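PDB 3TQK: phospho-2-dehydro-3-deoxyheptonate aldolase from Francisella tularensis, which probably catalyses the stereospecific condensation of phosphoenolpyruvate with D-erythrose 4-phosphate to give 3-deoxy-D-arabino-heptulosonate 7-phosphate, the first step of chorismate biosynthesis. Local coordinates for residues C58-Y69 with Y316-F327. Sequence-based numbering, arbitrary orientation.
Sequences CSIHDPAAAIEY and YGQSVTDKCVDF. With MN (manganese (II) ion), chain B.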
loop_
_atom_site.group_PDB
_atom_site.type_symbol
_atom_site.label_atom_id
_atom_site.label_comp_id
_atom_site.label_asym_id
_atom_site.label_seq_id
_atom_site.Cartn_x
_atom_site.Cartn_y
_atom_site.Cartn_z
ATOM N N CYS A 58 -8.817 14.448 -14.320
ATOM C CA CYS A 58 -7.983 14.001 -13.200
ATOM C C CYS A 58 -8.758 12.966 -12.389
ATOM O O CYS A 58 -8.273 11.860 -12.157
ATOM C CB CYS A 58 -7.562 15.179 -12.309
ATOM S SG CYS A 58 -6.737 14.664 -10.757
ATOM N N SER A 59 -9.972 13.341 -11.985
ATOM C CA SER A 59 -10.868 12.455 -11.246
ATOM C C SER A 59 -12.308 12.814 -11.599
ATOM O O SER A 59 -12.603 13.973 -11.886
ATOM C CB SER A 59 -10.659 12.643 -9.748
ATOM O OG SER A 59 -11.028 13.972 -9.381
ATOM N N ILE A 60 -13.197 11.824 -11.594
ATOM C CA ILE A 60 -14.601 12.088 -11.894
ATOM C C ILE A 60 -15.291 12.633 -10.633
ATOM O O ILE A 60 -15.109 12.108 -9.526
ATOM C CB ILE A 60 -15.329 10.824 -12.406
ATOM C CG1 ILE A 60 -14.654 10.279 -13.688
ATOM C CG2 ILE A 60 -16.831 11.097 -12.630
ATOM C CD1 ILE A 60 -14.791 11.144 -14.937
ATOM N N HIS A 61 -16.032 13.723 -10.805
ATOM C CA HIS A 61 -16.935 14.234 -9.773
ATOM C C HIS A 61 -18.336 14.515 -10.318
ATOM O O HIS A 61 -19.262 14.708 -9.540
ATOM C CB HIS A 61 -16.339 15.483 -9.107
ATOM C CG HIS A 61 -16.532 16.748 -9.879
ATOM N ND1 HIS A 61 -15.665 17.160 -10.867
ATOM C CD2 HIS A 61 -17.487 17.707 -9.791
ATOM C CE1 HIS A 61 -16.085 18.312 -11.363
ATOM N NE2 HIS A 61 -17.185 18.668 -10.726
ATOM N N ASP A 62 -18.484 14.512 -11.645
ATOM C CA ASP A 62 -19.743 14.851 -12.309
ATOM C C ASP A 62 -19.957 13.884 -13.483
ATOM O O ASP A 62 -19.421 14.100 -14.578
ATOM C CB ASP A 62 -19.688 16.304 -12.793
ATOM C CG ASP A 62 -20.990 16.777 -13.420
ATOM O OD1 ASP A 62 -21.971 16.000 -13.468
ATOM O OD2 ASP A 62 -21.023 17.945 -13.864
ATOM N N PRO A 63 -20.732 12.803 -13.251
ATOM C CA PRO A 63 -20.922 11.761 -14.276
ATOM C C PRO A 63 -21.572 12.277 -15.565
ATOM O O PRO A 63 -21.227 11.795 -16.643
ATOM C CB PRO A 63 -21.841 10.745 -13.588
ATOM C CG PRO A 63 -21.711 11.033 -12.111
ATOM C CD PRO A 63 -21.448 12.490 -11.999
ATOM N N ALA A 64 -22.491 13.239 -15.452
ATOM C CA ALA A 64 -23.082 13.872 -16.626
ATOM C C ALA A 64 -22.040 14.633 -17.447
ATOM O O ALA A 64 -22.059 14.583 -18.682
ATOM C CB ALA A 64 -24.238 14.811 -16.233
ATOM N N ALA A 65 -21.146 15.351 -16.773
ATOM C CA ALA A 65 -20.054 16.036 -17.471
ATOM C C ALA A 65 -19.105 15.007 -18.099
ATOM O O ALA A 65 -18.609 15.213 -19.197
ATOM C CB ALA A 65 -19.307 16.965 -16.529
ATOM N N ALA A 66 -18.884 13.892 -17.411
ATOM C CA ALA A 66 -18.074 12.800 -17.946
ATOM C C ALA A 66 -18.653 12.216 -19.248
ATOM O O ALA A 66 -17.916 11.938 -20.194
ATOM C CB ALA A 66 -17.907 11.707 -16.898
ATOM N N ILE A 67 -19.965 12.025 -19.294
ATOM C CA ILE A 67 -20.628 11.566 -20.512
ATOM C C ILE A 67 -20.432 12.585 -21.647
ATOM O O ILE A 67 -20.039 12.209 -22.759
ATOM C CB ILE A 67 -22.142 11.305 -20.276
ATOM C CG1 ILE A 67 -22.351 10.061 -19.393
ATOM C CG2 ILE A 67 -22.894 11.172 -21.607
ATOM C CD1 ILE A 67 -22.016 8.750 -20.066
ATOM N N GLU A 68 -20.677 13.866 -21.380
ATOM C CA GLU A 68 -20.450 14.871 -22.420
ATOM C C GLU A 68 -19.010 14.863 -22.931
ATOM O O GLU A 68 -18.788 14.931 -24.136
ATOM C CB GLU A 68 -20.824 16.273 -21.959
ATOM C CG GLU A 68 -20.822 17.295 -23.098
ATOM C CD GLU A 68 -21.173 18.694 -22.638
ATOM O OE1 GLU A 68 -20.625 19.654 -23.214
ATOM O OE2 GLU A 68 -21.985 18.835 -21.701
ATOM N N TYR A 69 -18.040 14.778 -22.020
ATOM C CA TYR A 69 -16.626 14.664 -22.401
ATOM C C TYR A 69 -16.406 13.449 -23.301
ATOM O O TYR A 69 -15.721 13.534 -24.320
ATOM C CB TYR A 69 -15.729 14.551 -21.156
ATOM C CG TYR A 69 -14.245 14.498 -21.477
ATOM C CD1 TYR A 69 -13.603 13.287 -21.662
ATOM C CD2 TYR A 69 -13.497 15.660 -21.603
ATOM C CE1 TYR A 69 -12.257 13.227 -21.960
ATOM C CE2 TYR A 69 -12.154 15.618 -21.906
ATOM C CZ TYR A 69 -11.535 14.394 -22.086
ATOM O OH TYR A 69 -10.197 14.328 -22.393
ATOM N N TYR A 316 -19.108 24.124 -14.358
ATOM C CA TYR A 316 -19.365 22.882 -15.082
ATOM C C TYR A 316 -18.136 22.487 -15.897
ATOM O O TYR A 316 -17.467 23.340 -16.492
ATOM C CB TYR A 316 -20.588 23.027 -16.004
ATOM C CG TYR A 316 -20.894 21.801 -16.856
ATOM C CD1 TYR A 316 -21.548 20.690 -16.316
ATOM C CD2 TYR A 316 -20.540 21.760 -18.205
ATOM C CE1 TYR A 316 -21.834 19.562 -17.098
ATOM C CE2 TYR A 316 -20.819 20.644 -18.991
ATOM C CZ TYR A 316 -21.467 19.549 -18.434
ATOM O OH TYR A 316 -21.752 18.458 -19.222
ATOM N N GLY A 317 -17.830 21.192 -15.879
ATOM C CA GLY A 317 -16.781 20.619 -16.717
ATOM C C GLY A 317 -15.344 20.972 -16.356
ATOM O O GLY A 317 -14.432 20.684 -17.132
ATOM N N GLN A 318 -15.129 21.594 -15.194
ATOM C CA GLN A 318 -13.776 21.938 -14.759
ATOM C C GLN A 318 -13.318 21.050 -13.595
ATOM O O GLN A 318 -14.094 20.766 -12.676
ATOM C CB GLN A 318 -13.705 23.401 -14.359
ATOM C CG GLN A 318 -12.287 23.909 -14.217
ATOM C CD GLN A 318 -12.239 25.330 -13.720
ATOM O OE1 GLN A 318 -12.950 25.690 -12.787
ATOM N NE2 GLN A 318 -11.394 26.145 -14.338
ATOM N N SER A 319 -12.056 20.626 -13.631
ATOM C CA SER A 319 -11.533 19.733 -12.605
ATOM C C SER A 319 -11.684 20.320 -11.209
ATOM O O SER A 319 -11.453 21.503 -10.982
ATOM C CB SER A 319 -10.060 19.406 -12.836
ATOM O OG SER A 319 -9.590 18.509 -11.841
ATOM N N VAL A 320 -12.079 19.453 -10.289
ATOM C CA VAL A 320 -12.190 19.769 -8.877
ATOM C C VAL A 320 -10.941 19.293 -8.114
ATOM O O VAL A 320 -10.800 19.564 -6.922
ATOM C CB VAL A 320 -13.477 19.118 -8.319
ATOM C CG1 VAL A 320 -13.155 18.020 -7.304
ATOM C CG2 VAL A 320 -14.429 20.179 -7.792
ATOM N N THR A 321 -10.050 18.585 -8.815
ATOM C CA THR A 321 -8.767 18.135 -8.268
ATOM C C THR A 321 -7.617 18.755 -9.091
ATOM O O THR A 321 -7.483 19.981 -9.122
ATOM C CB THR A 321 -8.685 16.570 -8.193
ATOM O OG1 THR A 321 -8.992 15.990 -9.469
ATOM C CG2 THR A 321 -9.653 16.033 -7.158
ATOM N N ASP A 322 -6.802 17.940 -9.768
ATOM C CA ASP A 322 -5.623 18.467 -10.473
ATOM C C ASP A 322 -6.026 19.262 -11.723
ATOM O O ASP A 322 -7.107 19.072 -12.287
ATOM C CB ASP A 322 -4.631 17.352 -10.861
ATOM C CG ASP A 322 -3.970 16.661 -9.641
ATOM O OD1 ASP A 322 -3.765 17.311 -8.585
ATOM O OD2 ASP A 322 -3.626 15.467 -9.768
ATOM N N LYS A 323 -5.141 20.158 -12.136
ATOM C CA LYS A 323 -5.371 20.983 -13.315
ATOM C C LYS A 323 -5.314 20.131 -14.582
ATOM O O LYS A 323 -4.398 19.328 -14.762
ATOM C CB LYS A 323 -4.349 22.129 -13.369
ATOM C CG LYS A 323 -4.553 23.175 -12.259
ATOM C CD LYS A 323 -3.388 24.176 -12.125
ATOM C CE LYS A 323 -3.701 25.237 -11.061
ATOM N NZ LYS A 323 -2.497 25.958 -10.565
ATOM N N CYS A 324 -6.320 20.293 -15.437
ATOM C CA CYS A 324 -6.412 19.573 -16.700
ATOM C C CYS A 324 -6.351 20.553 -17.867
ATOM O O CYS A 324 -6.759 21.715 -17.737
ATOM C CB CYS A 324 -7.736 18.813 -16.767
ATOM S SG CYS A 324 -7.973 17.553 -15.478
ATOM N N VAL A 325 -5.853 20.082 -19.010
ATOM C CA VAL A 325 -5.969 20.839 -20.261
ATOM C C VAL A 325 -7.409 20.750 -20.786
ATOM O O VAL A 325 -8.132 19.809 -20.468
ATOM C CB VAL A 325 -4.964 20.363 -21.342
ATOM C CG1 VAL A 325 -3.541 20.477 -20.824
ATOM C CG2 VAL A 325 -5.255 18.926 -21.791
ATOM N N ASP A 326 -7.839 21.743 -21.561
ATOM C CA ASP A 326 -9.167 21.674 -22.184
ATOM C C ASP A 326 -9.145 20.716 -23.395
ATOM O O ASP A 326 -8.084 20.209 -23.771
ATOM C CB ASP A 326 -9.738 23.076 -22.515
ATOM C CG ASP A 326 -8.877 23.877 -23.489
ATOM O OD1 ASP A 326 -8.420 23.315 -24.507
ATOM O OD2 ASP A 326 -8.693 25.092 -23.245
ATOM N N PHE A 327 -10.315 20.449 -23.971
ATOM C CA PHE A 327 -10.440 19.482 -25.067
ATOM C C PHE A 327 -9.768 19.952 -26.358
ATOM O O PHE A 327 -9.148 19.161 -27.068
ATOM C CB PHE A 327 -11.907 19.161 -25.353
ATOM C CG PHE A 327 -12.093 17.929 -26.192
ATOM C CD1 PHE A 327 -12.007 16.672 -25.617
ATOM C CD2 PHE A 327 -12.330 18.026 -27.554
ATOM C CE1 PHE A 327 -12.170 15.531 -26.381
ATOM C CE2 PHE A 327 -12.492 16.887 -28.327
ATOM C CZ PHE A 327 -12.410 15.642 -27.738
HETATM MN MN MN B . -4.369 13.739 -11.140
HETATM O O HOH W 1 -10.623 16.115 -13.023
#
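Phe327 turns a ring edge toward the face of Tyr69 in an offset edge-to-face pair, the planes at 88° and the centroids 5.7 Å apart. Tyr69 sends its hydroxyl on to Ser300, while Phe327 also packs on Lys72, Leu73 and Gln76 of helix 63-80. One turn nearer the start of the helix, Ala65 CB rests 3.7 Å from Tyr316 CE1. His61 has its ring between two aliphatic carbons: Val320 CB makes a CH-pi contact over one face, 4.1 Å from the centroid, and CB of Asp62 lies above the opposite face, toward the ring's margin. A chi1 of 81° sets CG between the backbone N and carbonyl carbon, turning the ring toward 316-327, where Gln318 O lies at its edge.

The scaffold is a TIM barrel: 58-69 leaves the first strand, 51-56, and enters the helix after it, while 316-327 follows the eighth strand, 293-299, and leads into helix 327-344. Where these loops meet, Cys58 SG (2.6 Å) and Asp322 OD2 (2.3 Å) both bind the manganese ion, which His266 and Glu299 also bind. Ser319 OG accepts from Thr321 N in an ST turn and donates to Asp322 O; a water donates to Ser319 OG and accepts from Ser59 N, bridging the segments. At the solvent-exposed edge, Tyr316 OH donates to Glu68 OE2 over 2.5 Å, arriving from above the carboxylate plane.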